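Local coordinates for protein tripeptidase (Staphylococcus aureus subsp. aureus, PDB 3RZA) that probably hydrolyses tripeptides as a metal-dependent peptidase of the M20 family, with zinc and calcium ions held side by side in its metal centre, at residues A[96-101]-A[127-132]; A[184-189]-A[360-365]; A[72-77]-A[158-163]; A[37-42]-A[104-109]. All coordinates share one frame; numbering follows the deposited sequence. Where two conformers were deposited one is given.

Contact 1: residues A[96-101]-A[127-132]. With ZN (zinc ion), chain C; CA (calcium ion), chain D.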
loop_
_atom_site.group_PDB
_atom_site.type_symbol
_atom_site.label_atom_id
_atom_site.label_comp_id
_atom_site.label_asym_id
_atom_site.label_seq_id
_atom_site.Cartn_x
_atom_site.Cartn_y
_atom_site.Cartn_z
ATOM N N THR A 96 -32.212 -21.662 -8.423
ATOM C CA THR A 96 -31.343 -21.204 -7.330
ATOM C C THR A 96 -31.191 -19.685 -7.264
ATOM O O THR A 96 -31.121 -19.017 -8.292
ATOM C CB THR A 96 -29.932 -21.883 -7.344
ATOM O OG1 THR A 96 -29.208 -21.518 -6.167
ATOM C CG2 THR A 96 -29.120 -21.485 -8.545
ATOM N N SER A 97 -31.277 -19.161 -6.038
ATOM C CA SER A 97 -30.878 -17.813 -5.709
ATOM C C SER A 97 -30.067 -17.866 -4.439
ATOM O O SER A 97 -30.024 -18.892 -3.794
ATOM C CB SER A 97 -32.112 -16.923 -5.533
ATOM O OG SER A 97 -32.521 -16.404 -6.791
ATOM N N HIS A 98 -29.366 -16.786 -4.135
ATOM C CA HIS A 98 -28.557 -16.702 -2.909
ATOM C C HIS A 98 -29.163 -15.692 -1.922
ATOM O O HIS A 98 -29.664 -14.639 -2.331
ATOM C CB HIS A 98 -27.086 -16.387 -3.214
ATOM C CG HIS A 98 -26.842 -15.055 -3.832
ATOM N ND1 HIS A 98 -26.528 -13.937 -3.093
ATOM C CD2 HIS A 98 -26.717 -14.697 -5.131
ATOM C CE1 HIS A 98 -26.282 -12.929 -3.913
ATOM N NE2 HIS A 98 -26.379 -13.368 -5.154
HETATM N N MSE A 99 -29.132 -16.045 -0.636
HETATM C CA MSE A 99 -29.782 -15.256 0.420
HETATM C C MSE A 99 -28.899 -14.136 0.990
HETATM O O MSE A 99 -29.409 -13.261 1.715
HETATM C CB MSE A 99 -30.285 -16.180 1.524
HETATM C CG MSE A 99 -29.245 -16.696 2.469
HETATM SE SE MSE A 99 -29.986 -17.976 3.649
HETATM C CE MSE A 99 -30.039 -19.492 2.417
ATOM N N ASP A 100 -27.587 -14.178 0.700
ATOM C CA ASP A 100 -26.648 -13.145 1.165
ATOM C C ASP A 100 -26.522 -11.951 0.189
ATOM O O ASP A 100 -26.794 -12.072 -1.001
ATOM C CB ASP A 100 -25.252 -13.715 1.475
ATOM C CG ASP A 100 -24.529 -14.286 0.232
ATOM O OD1 ASP A 100 -25.178 -14.996 -0.560
ATOM O OD2 ASP A 100 -23.315 -14.047 0.068
ATOM N N THR A 101 -26.112 -10.805 0.740
ATOM C CA THR A 101 -25.799 -9.602 -0.026
ATOM C C THR A 101 -24.366 -9.160 0.288
ATOM O O THR A 101 -23.781 -9.584 1.286
ATOM C CB THR A 101 -26.727 -8.466 0.367
ATOM O OG1 THR A 101 -26.354 -7.998 1.668
ATOM C CG2 THR A 101 -28.147 -8.923 0.396
ATOM N N GLY A 127 -29.921 -4.732 -2.105
ATOM C CA GLY A 127 -30.046 -6.174 -2.052
ATOM C C GLY A 127 -31.084 -6.754 -3.005
ATOM O O GLY A 127 -31.552 -7.885 -2.791
ATOM N N ALA A 128 -31.390 -6.038 -4.096
ATOM C CA ALA A 128 -32.068 -6.665 -5.260
ATOM C C ALA A 128 -31.281 -7.860 -5.758
ATOM O O ALA A 128 -31.851 -8.877 -6.142
ATOM C CB ALA A 128 -32.272 -5.659 -6.373
ATOM N N ASP A 129 -29.971 -7.696 -5.778
ATOM C CA ASP A 129 -29.043 -8.787 -5.877
ATOM C C ASP A 129 -28.872 -9.451 -4.470
ATOM O O ASP A 129 -28.114 -8.923 -3.625
ATOM C CB ASP A 129 -27.734 -8.275 -6.402
ATOM C CG ASP A 129 -26.722 -9.356 -6.582
ATOM O OD1 ASP A 129 -27.053 -10.547 -6.600
ATOM O OD2 ASP A 129 -25.537 -9.009 -6.723
ATOM N N ASP A 130 -29.535 -10.578 -4.181
ATOM C CA ASP A 130 -30.326 -11.420 -5.105
ATOM C C ASP A 130 -31.743 -11.697 -4.578
ATOM O O ASP A 130 -32.403 -12.662 -4.990
ATOM C CB ASP A 130 -29.559 -12.718 -5.367
ATOM C CG ASP A 130 -30.081 -13.502 -6.584
ATOM O OD1 ASP A 130 -30.622 -12.855 -7.515
ATOM O OD2 ASP A 130 -29.997 -14.769 -6.572
ATOM N N LYS A 131 -32.255 -10.791 -3.749
ATOM C CA LYS A 131 -33.554 -10.976 -3.128
ATOM C C LYS A 131 -34.741 -10.777 -4.121
ATOM O O LYS A 131 -35.831 -11.224 -3.841
ATOM C CB LYS A 131 -33.670 -10.098 -1.867
ATOM C CG LYS A 131 -32.622 -10.502 -0.796
ATOM C CD LYS A 131 -32.488 -9.548 0.354
ATOM C CE LYS A 131 -31.796 -10.244 1.523
ATOM N NZ LYS A 131 -31.428 -9.341 2.673
ATOM N N ALA A 132 -34.489 -10.130 -5.277
ATOM C CA ALA A 132 -35.424 -10.137 -6.421
ATOM C C ALA A 132 -35.678 -11.556 -6.886
ATOM O O ALA A 132 -36.831 -11.948 -7.096
ATOM C CB ALA A 132 -34.879 -9.282 -7.587
HETATM ZN ZN ZN C . -26.082 -12.323 -6.992
HETATM CA CA CA D . -23.686 -9.773 -6.178
HETATM O O HOH W 1 -29.408 -11.928 -1.696
HETATM O O HOH W 2 -24.164 -11.820 -7.644
#
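Asp130 OD2 is gripped by two donors from the strand: the Ser97 hydroxyl, with OG 3.0 Å from Asp130 OD2, and the backbone amide of His98, whose N lies 3.2 Å from the same oxygen. The amide reaches the anti lone pair, whereas the hydroxyl comes from above the carboxylate plane, 47° out of it. Aspartate suits this buried place because one short side chain accepts both bonds while its CB stays over the His98 ring, a CH-pi contact 3.5 Å from CB to the ring centroid. With CG anti to its backbone N (chi1 -165°), Asp130 sends the carboxylate to the strand. The imidazole thus has a carbon over one face and its NE2 on zinc at 2.1 Å. Its ND1 makes two weak bonds to Asp100, to OD1 and to O, which fit an NE2 left bare for the metal. Asp129, joined to Asp130 by a cis peptide, bridges the two metals: OD1 binds zinc and OD2 binds calcium, each at 2.1 Å. Such an aspartate between paired metals, followed by a cis peptide, is characteristic of M20 peptidases. A water donates to His98 O and Asp100 O and accepts from Asp130 N. The contact lies where strand 93-98 ends against the start of helix 128-147; strand 154-159 flanks that strand, and helix 46-56 packs on Met99.

Contact 2: residues A[184-189]-A[360-365]. With ZN (zinc ion), chain C.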
loop_
_atom_site.group_PDB
_atom_site.type_symbol
_atom_site.label_atom_id
_atom_site.label_comp_id
_atom_site.label_asym_id
_atom_site.label_seq_id
_atom_site.Cartn_x
_atom_site.Cartn_y
_atom_site.Cartn_z
ATOM N N ALA A 184 -30.046 -20.499 -12.449
ATOM C CA ALA A 184 -29.657 -19.529 -11.417
ATOM C C ALA A 184 -30.311 -18.193 -11.744
ATOM O O ALA A 184 -30.069 -17.641 -12.802
ATOM C CB ALA A 184 -28.157 -19.412 -11.346
ATOM N N ILE A 185 -31.168 -17.700 -10.843
ATOM C CA ILE A 185 -31.916 -16.463 -11.053
ATOM C C ILE A 185 -31.044 -15.328 -10.512
ATOM O O ILE A 185 -31.317 -14.765 -9.440
ATOM C CB ILE A 185 -33.341 -16.504 -10.353
ATOM C CG1 ILE A 185 -34.118 -17.802 -10.722
ATOM C CG2 ILE A 185 -34.170 -15.261 -10.735
ATOM C CD1 ILE A 185 -35.393 -18.009 -9.898
ATOM N N ASP A 186 -29.962 -15.017 -11.233
ATOM C CA ASP A 186 -28.876 -14.193 -10.692
ATOM C C ASP A 186 -27.857 -13.662 -11.762
ATOM O O ASP A 186 -26.664 -13.643 -11.511
ATOM C CB ASP A 186 -28.119 -15.012 -9.599
ATOM C CG ASP A 186 -27.145 -14.169 -8.769
ATOM O OD1 ASP A 186 -27.441 -12.989 -8.508
ATOM O OD2 ASP A 186 -26.085 -14.697 -8.354
ATOM N N ALA A 187 -28.347 -13.209 -12.918
ATOM C CA ALA A 187 -27.493 -12.589 -13.966
ATOM C C ALA A 187 -27.722 -11.071 -14.032
ATOM O O ALA A 187 -28.866 -10.613 -13.927
ATOM C CB ALA A 187 -27.777 -13.225 -15.306
ATOM N N SER A 188 -26.636 -10.301 -14.187
ATOM C CA SER A 188 -26.716 -8.860 -14.508
ATOM C C SER A 188 -27.013 -8.705 -15.990
ATOM O O SER A 188 -26.116 -8.521 -16.811
ATOM C CB SER A 188 -25.406 -8.138 -14.147
ATOM O OG SER A 188 -25.162 -8.196 -12.750
ATOM N N ALA A 189 -28.279 -8.839 -16.330
ATOM C CA ALA A 189 -28.747 -8.743 -17.703
ATOM C C ALA A 189 -30.247 -8.478 -17.648
ATOM O O ALA A 189 -30.887 -8.708 -16.634
ATOM C CB ALA A 189 -28.445 -10.043 -18.499
ATOM N N VAL A 360 -31.864 -10.915 -14.143
ATOM C CA VAL A 360 -32.741 -10.415 -13.094
ATOM C C VAL A 360 -33.192 -8.946 -13.367
ATOM O O VAL A 360 -34.212 -8.490 -12.813
ATOM C CB VAL A 360 -32.050 -10.531 -11.695
ATOM C CG1 VAL A 360 -32.954 -10.005 -10.564
ATOM C CG2 VAL A 360 -31.675 -11.984 -11.418
ATOM N N GLY A 361 -32.424 -8.191 -14.175
ATOM C CA GLY A 361 -32.735 -6.781 -14.441
ATOM C C GLY A 361 -32.399 -5.799 -13.303
ATOM O O GLY A 361 -32.698 -4.603 -13.414
ATOM N N TYR A 362 -31.737 -6.275 -12.243
ATOM C CA TYR A 362 -31.252 -5.383 -11.180
ATOM C C TYR A 362 -30.123 -4.503 -11.739
ATOM O O TYR A 362 -29.498 -4.842 -12.763
ATOM C CB TYR A 362 -30.849 -6.134 -9.885
ATOM C CG TYR A 362 -30.009 -7.418 -10.021
ATOM C CD1 TYR A 362 -28.910 -7.505 -10.900
ATOM C CD2 TYR A 362 -30.269 -8.522 -9.218
ATOM C CE1 TYR A 362 -28.144 -8.664 -10.994
ATOM C CE2 TYR A 362 -29.483 -9.701 -9.321
ATOM C CZ TYR A 362 -28.417 -9.740 -10.212
ATOM O OH TYR A 362 -27.605 -10.870 -10.344
ATOM N N GLU A 363 -29.920 -3.343 -11.126
ATOM C CA GLU A 363 -29.011 -2.326 -11.681
ATOM C C GLU A 363 -28.146 -1.695 -10.602
ATOM O O GLU A 363 -28.590 -1.551 -9.466
ATOM C CB GLU A 363 -29.826 -1.261 -12.374
ATOM C CG GLU A 363 -30.400 -1.702 -13.746
ATOM C CD GLU A 363 -31.167 -0.587 -14.439
ATOM O OE1 GLU A 363 -31.503 0.409 -13.752
ATOM O OE2 GLU A 363 -31.434 -0.701 -15.665
ATOM N N LYS A 364 -26.917 -1.318 -10.999
ATOM C CA LYS A 364 -25.930 -0.693 -10.112
ATOM C C LYS A 364 -25.713 -1.523 -8.840
ATOM O O LYS A 364 -25.619 -0.976 -7.717
ATOM C CB LYS A 364 -26.334 0.747 -9.779
ATOM C CG LYS A 364 -26.532 1.638 -11.008
ATOM C CD LYS A 364 -26.021 3.062 -10.729
ATOM C CE LYS A 364 -26.172 3.963 -11.937
ATOM N NZ LYS A 364 -27.591 4.301 -12.118
ATOM N N ILE A 365 -25.621 -2.846 -9.025
ATOM C CA ILE A 365 -25.498 -3.778 -7.897
ATOM C C ILE A 365 -24.138 -3.585 -7.221
ATOM O O ILE A 365 -23.217 -3.069 -7.824
ATOM C CB ILE A 365 -25.750 -5.280 -8.303
ATOM C CG1 ILE A 365 -24.674 -5.817 -9.289
ATOM C CG2 ILE A 365 -27.161 -5.433 -8.900
ATOM C CD1 ILE A 365 -24.793 -7.336 -9.581
HETATM ZN ZN ZN C . -26.082 -12.323 -6.992
HETATM O O HOH W 3 -24.518 -10.352 -10.664
HETATM O O HOH W 2 -24.164 -11.820 -7.644
#
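Tyr362 reaches across to Asp186 with its hydroxyl, and its path there starts at CB, where CG stands between the backbone N and the carbonyl carbon (chi1 45°). Along one edge of the ring, Tyr362 CE1 approaches Ser188 OG at 3.5 Å, while Val360 CB lies over one face near the rim. At the tip, Tyr362 OH donates to Asp186 OD1 over 2.8 Å, meeting this oxygen from above the carboxylate plane, with ring and carboxylate planes 78° apart. A water also donates to Tyr362 OH and links it with Ser188 OG. Tyrosine suits the place because its rigid ring carries a hydroxyl across to a buried carboxylate.

The backbones are tied beside it: Val360 N bonds to Ala187 O at 3.0 Å, and Gly361 N to Ala189 O at 2.9 Å. Val360 CG2 sits over the backbone of the turn, 3.4 Å from Ile185 O, and also touches Ile185 CG2.

Asp186 OD1 binds zinc at 2.1 Å, alongside His98 and Asp129, so the oxygen that receives the phenol is also a metal ligand. Tyr362 is therefore a second-shell residue placed to steady the first-shell carboxylate, and its hydrogen bond would be expected to draw some electron density from the zinc-bound oxygen.

Contact 3: residues A[72-77]-A[158-163]. With CA (calcium ion), chain D; CA (calcium ion), chain E.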
loop_
_atom_site.group_PDB
_atom_site.type_symbol
_atom_site.label_atom_id
_atom_site.label_comp_id
_atom_site.label_asym_id
_atom_site.label_seq_id
_atom_site.Cartn_x
_atom_site.Cartn_y
_atom_site.Cartn_z
ATOM N N LEU A 72 -19.242 -18.806 6.702
ATOM C CA LEU A 72 -20.690 -18.941 6.404
ATOM C C LEU A 72 -21.498 -19.007 7.711
ATOM O O LEU A 72 -21.159 -19.767 8.615
ATOM C CB LEU A 72 -20.967 -20.203 5.594
ATOM C CG LEU A 72 -20.258 -20.404 4.246
ATOM C CD1 LEU A 72 -20.602 -21.798 3.709
ATOM C CD2 LEU A 72 -20.670 -19.354 3.269
ATOM N N GLY A 73 -22.560 -18.207 7.794
ATOM C CA GLY A 73 -23.371 -18.082 9.016
ATOM C C GLY A 73 -24.620 -18.953 9.055
ATOM O O GLY A 73 -25.364 -18.875 10.019
ATOM N N ALA A 74 -24.864 -19.752 8.003
ATOM C CA ALA A 74 -26.022 -20.641 7.957
ATOM C C ALA A 74 -25.845 -21.715 6.894
ATOM O O ALA A 74 -24.971 -21.617 6.022
ATOM C CB ALA A 74 -27.345 -19.837 7.720
ATOM N N ASN A 75 -26.676 -22.749 6.995
ATOM C CA ASN A 75 -26.714 -23.831 6.009
ATOM C C ASN A 75 -27.436 -23.373 4.765
ATOM O O ASN A 75 -28.333 -22.526 4.838
ATOM C CB ASN A 75 -27.440 -25.069 6.578
ATOM C CG ASN A 75 -26.811 -25.584 7.849
ATOM O OD1 ASN A 75 -25.589 -25.664 7.958
ATOM N ND2 ASN A 75 -27.646 -25.959 8.817
ATOM N N ASN A 76 -27.102 -23.988 3.632
ATOM C CA ASN A 76 -27.916 -23.849 2.415
ATOM C C ASN A 76 -29.246 -24.567 2.635
ATOM O O ASN A 76 -29.313 -25.477 3.446
ATOM C CB ASN A 76 -27.237 -24.459 1.189
ATOM C CG ASN A 76 -25.845 -23.916 0.938
ATOM O OD1 ASN A 76 -25.661 -22.729 0.700
ATOM N ND2 ASN A 76 -24.860 -24.801 0.946
ATOM N N LEU A 77 -30.289 -24.135 1.923
ATOM C CA LEU A 77 -31.619 -24.780 1.954
ATOM C C LEU A 77 -31.876 -25.400 0.584
ATOM O O LEU A 77 -31.646 -24.742 -0.426
ATOM C CB LEU A 77 -32.700 -23.748 2.242
ATOM C CG LEU A 77 -32.601 -22.956 3.540
ATOM C CD1 LEU A 77 -33.590 -21.805 3.576
ATOM C CD2 LEU A 77 -32.808 -23.885 4.731
ATOM N N ILE A 158 -31.389 -22.508 -2.075
ATOM C CA ILE A 158 -31.104 -21.172 -1.521
ATOM C C ILE A 158 -29.734 -21.222 -0.851
ATOM O O ILE A 158 -29.552 -21.915 0.169
ATOM C CB ILE A 158 -32.180 -20.687 -0.506
ATOM C CG1 ILE A 158 -33.602 -21.093 -0.927
ATOM C CG2 ILE A 158 -32.083 -19.186 -0.316
ATOM C CD1 ILE A 158 -34.005 -20.694 -2.328
ATOM N N THR A 159 -28.761 -20.517 -1.442
ATOM C CA THR A 159 -27.381 -20.610 -1.001
ATOM C C THR A 159 -26.990 -19.464 -0.096
ATOM O O THR A 159 -27.614 -18.395 -0.099
ATOM C CB THR A 159 -26.391 -20.611 -2.170
ATOM O OG1 THR A 159 -26.486 -19.366 -2.855
ATOM C CG2 THR A 159 -26.693 -21.710 -3.092
ATOM N N VAL A 160 -25.909 -19.700 0.612
ATOM C CA VAL A 160 -25.274 -18.721 1.504
ATOM C C VAL A 160 -23.911 -18.425 0.896
ATOM O O VAL A 160 -23.451 -19.153 0.001
ATOM C CB VAL A 160 -25.118 -19.259 2.908
ATOM C CG1 VAL A 160 -26.495 -19.276 3.638
ATOM C CG2 VAL A 160 -24.469 -20.661 2.895
ATOM N N GLY A 161 -23.316 -17.304 1.288
ATOM C CA GLY A 161 -21.965 -16.982 0.898
ATOM C C GLY A 161 -21.649 -16.845 -0.576
ATOM O O GLY A 161 -20.484 -16.943 -0.939
ATOM N N GLU A 162 -22.652 -16.625 -1.435
ATOM C CA GLU A 162 -22.381 -16.425 -2.855
ATOM C C GLU A 162 -21.447 -15.238 -3.087
ATOM O O GLU A 162 -20.543 -15.324 -3.915
ATOM C CB GLU A 162 -23.672 -16.272 -3.668
ATOM C CG GLU A 162 -23.494 -16.377 -5.216
ATOM C CD GLU A 162 -23.173 -15.044 -5.956
ATOM O OE1 GLU A 162 -23.139 -13.927 -5.363
ATOM O OE2 GLU A 162 -22.958 -15.124 -7.171
ATOM N N GLU A 163 -21.639 -14.187 -2.300
ATOM C CA GLU A 163 -20.834 -12.967 -2.382
ATOM C C GLU A 163 -19.471 -13.045 -1.713
ATOM O O GLU A 163 -18.734 -12.096 -1.798
ATOM C CB GLU A 163 -21.605 -11.782 -1.768
ATOM C CG GLU A 163 -22.970 -11.540 -2.345
ATOM C CD GLU A 163 -22.952 -10.943 -3.702
ATOM O OE1 GLU A 163 -21.922 -10.945 -4.423
ATOM O OE2 GLU A 163 -24.008 -10.408 -4.098
HETATM CA CA CA D . -23.686 -9.773 -6.178
HETATM CA CA CA E . -19.953 -20.721 10.473
HETATM O O HOH W 2 -24.164 -11.820 -7.644
HETATM O O HOH W 4 -18.888 -18.675 10.660
HETATM O O HOH W 5 -21.754 -20.765 12.279
HETATM O O HOH W 6 -18.132 -21.931 11.895
#
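Asn76 reaches across with its side-chain oxygen to Val160: OD1 accepts from Val160 N at 3.0 Å, the amide hydrogen arriving nearly along the C=O axis. Its CG stands anti to the carbonyl carbon (chi1 -55°), and this swings the amide over the end of strand 154-159. Asparagine suits the position because the other end of the same flat group, ND2, donates to Asp64.

Val160 adopts chi1 -74°, which splits its methyls: CG1 packs on Ala74 CB at 4.2 Å, while CG2 lies 3.2 Å from Asn76 OD1 and close to Ala74 O, with Leu72 CD2 as its apolar neighbour. Gly161, at positive phi and without a side chain, lets Leu72 CD2 come against its CA at 3.6 Å.

Each segment also holds a calcium ion, one through Leu72 O and the other through both carboxylate oxygens of Glu163; the latter ion is shared with Asp129 and His366 next to zinc.

Leu77 and Ile158 form an antiparallel hydrogen-bonded pair, with Leu77 N to Ile158 O at 2.9 Å and Ile158 N to Leu77 O at 2.8 Å. Asn76 OD1 carries this bonding one step past the strand end, standing in for a backbone carbonyl and satisfying Val160 N.

Contact 4: residues A[37-42]-A[104-109]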
loop_
_atom_site.group_PDB
_atom_site.type_symbol
_atom_site.label_atom_id
_atom_site.label_comp_id
_atom_site.label_asym_id
_atom_site.label_seq_id
_atom_site.Cartn_x
_atom_site.Cartn_y
_atom_site.Cartn_z
ATOM N N ASP A 37 -31.401 -8.024 7.307
ATOM C CA ASP A 37 -29.961 -7.957 7.071
ATOM C C ASP A 37 -29.453 -9.373 6.779
ATOM O O ASP A 37 -29.775 -10.300 7.525
ATOM C CB ASP A 37 -29.202 -7.440 8.312
ATOM C CG ASP A 37 -29.565 -6.015 8.704
ATOM O OD1 ASP A 37 -30.308 -5.337 7.982
ATOM O OD2 ASP A 37 -29.115 -5.572 9.777
ATOM N N SER A 38 -28.745 -9.537 5.663
ATOM C CA SER A 38 -28.055 -10.792 5.337
ATOM C C SER A 38 -26.721 -10.514 4.624
ATOM O O SER A 38 -26.445 -11.066 3.547
ATOM C CB SER A 38 -28.955 -11.690 4.483
ATOM O OG SER A 38 -29.290 -11.055 3.265
ATOM N N GLU A 39 -25.872 -9.692 5.248
ATOM C CA GLU A 39 -24.524 -9.446 4.705
ATOM C C GLU A 39 -23.804 -10.766 4.673
ATOM O O GLU A 39 -24.007 -11.590 5.567
ATOM C CB GLU A 39 -23.742 -8.448 5.566
ATOM C CG GLU A 39 -24.249 -6.999 5.487
ATOM C CD GLU A 39 -23.351 -5.998 6.237
ATOM O OE1 GLU A 39 -22.760 -6.372 7.269
ATOM O OE2 GLU A 39 -23.273 -4.826 5.804
ATOM N N THR A 40 -23.000 -10.991 3.632
ATOM C CA THR A 40 -22.367 -12.307 3.395
ATOM C C THR A 40 -21.563 -12.752 4.612
ATOM O O THR A 40 -20.910 -11.935 5.272
ATOM C CB THR A 40 -21.502 -12.292 2.079
ATOM O OG1 THR A 40 -21.197 -13.632 1.653
ATOM C CG2 THR A 40 -20.217 -11.480 2.237
ATOM N N GLY A 41 -21.711 -14.023 4.964
ATOM C CA GLY A 41 -21.213 -14.558 6.221
ATOM C C GLY A 41 -22.104 -14.441 7.450
ATOM O O GLY A 41 -21.859 -15.147 8.428
ATOM N N ASN A 42 -23.133 -13.579 7.407
ATOM C CA ASN A 42 -24.070 -13.372 8.522
ATOM C C ASN A 42 -25.501 -13.666 8.095
ATOM O O ASN A 42 -26.419 -12.863 8.326
ATOM C CB ASN A 42 -23.945 -11.945 9.069
ATOM C CG ASN A 42 -22.594 -11.676 9.719
ATOM O OD1 ASN A 42 -21.901 -12.595 10.159
ATOM N ND2 ASN A 42 -22.224 -10.404 9.798
ATOM N N PRO A 104 -22.240 -2.484 2.108
ATOM C CA PRO A 104 -22.995 -2.320 3.358
ATOM C C PRO A 104 -24.459 -2.585 3.139
ATOM O O PRO A 104 -25.052 -1.972 2.258
ATOM C CB PRO A 104 -22.766 -0.845 3.718
ATOM C CG PRO A 104 -22.543 -0.159 2.410
ATOM C CD PRO A 104 -22.013 -1.179 1.442
ATOM N N ALA A 105 -25.030 -3.492 3.934
ATOM C CA ALA A 105 -26.459 -3.835 3.849
ATOM C C ALA A 105 -27.045 -4.162 5.226
ATOM O O ALA A 105 -27.771 -5.166 5.388
ATOM C CB ALA A 105 -26.648 -4.983 2.900
ATOM N N ILE A 106 -26.712 -3.312 6.208
ATOM C CA ILE A 106 -27.335 -3.316 7.513
ATOM C C ILE A 106 -28.341 -2.179 7.516
ATOM O O ILE A 106 -27.997 -1.040 7.144
ATOM C CB ILE A 106 -26.303 -3.158 8.669
ATOM C CG1 ILE A 106 -25.461 -4.452 8.810
ATOM C CG2 ILE A 106 -27.030 -2.825 10.029
ATOM C CD1 ILE A 106 -24.009 -4.239 9.364
ATOM N N ASN A 107 -29.594 -2.500 7.880
ATOM C CA ASN A 107 -30.654 -1.512 8.058
ATOM C C ASN A 107 -31.036 -0.863 6.709
ATOM O O ASN A 107 -31.053 0.365 6.569
ATOM C CB ASN A 107 -30.221 -0.486 9.133
ATOM C CG ASN A 107 -31.359 0.001 9.977
ATOM O OD1 ASN A 107 -32.490 0.208 9.495
ATOM N ND2 ASN A 107 -31.074 0.204 11.271
ATOM N N VAL A 108 -31.295 -1.719 5.710
ATOM C CA VAL A 108 -31.701 -1.260 4.384
ATOM C C VAL A 108 -33.103 -0.643 4.499
ATOM O O VAL A 108 -34.006 -1.248 5.092
ATOM C CB VAL A 108 -31.728 -2.418 3.342
ATOM C CG1 VAL A 108 -32.302 -1.927 1.970
ATOM C CG2 VAL A 108 -30.346 -3.028 3.170
ATOM N N LYS A 109 -33.267 0.552 3.934
ATOM C CA LYS A 109 -34.516 1.303 3.983
ATOM C C LYS A 109 -34.990 1.550 2.547
ATOM O O LYS A 109 -34.687 2.596 1.976
ATOM C CB LYS A 109 -34.294 2.625 4.717
ATOM C CG LYS A 109 -34.016 2.475 6.227
ATOM C CD LYS A 109 -33.999 3.862 6.908
ATOM C CE LYS A 109 -33.191 3.883 8.223
ATOM N NZ LYS A 109 -33.170 5.262 8.848
HETATM O O HOH W 7 -31.675 -4.682 5.952
HETATM O O HOH W 8 -28.481 -7.374 3.593
#
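Glu39 lies across Ile106 at about a right angle, its OE1 3.2 Å from Ile106 CD1, while the other carboxylate oxygen turns to the backbone. Glu39 OE2 accepts from Ala105 N at 2.9 Å through its anti lone pair, in a nearly straight bond (175° at the hydrogen). The chain is extended beyond CG (chi2 -174°), and that length is what lets a glutamate span the gap between the loops.

Asp37 does the same two residues earlier with a shorter arm: Asp37 OD1 accepts from the backbone Asn107 N at 2.9 Å, from the syn side but 34° out of the carboxylate plane. Its second oxygen, OD2, touches Ile106 CG2 at 3.5 Å, so the isoleucine meets both acids. Between these bonds a water joins Ser38 N to Ala105 O. Two carboxylates thus hold backbone amides of a loop without regular structure.

Glu39 begins a type II turn that ends at Asn42, with Gly41 at a positive phi. The contact joins the loop between helices 23-34 and 46-56 to the one between strands 93-98 and 111-112, and Ser38 OG is hydrogen-bonded to Met99 O just past the first of those strands.

Contacts 1, 2 and 3 gather round the paired metals of the M20 fold. Contacts 1 and 2, with centres about 9 Å apart, both supply zinc ligands, and contacts 1 and 3, about 11 Å apart, both supply ligands of the neighbouring calcium. Contacts 1 and 3 share one sheet through adjacent strands 93-98 and 154-159. Contact 4 binds no metal, but its loop at 37-42 meets Met99, Asp100 and Lys131 of contact 1. Along the chain, contact 4 crosses both contacts 1 and 3, contact 1 falls wholly between the segments of contact 3, and contact 2 follows them all. Distant parts of the sequence therefore build one metal centre.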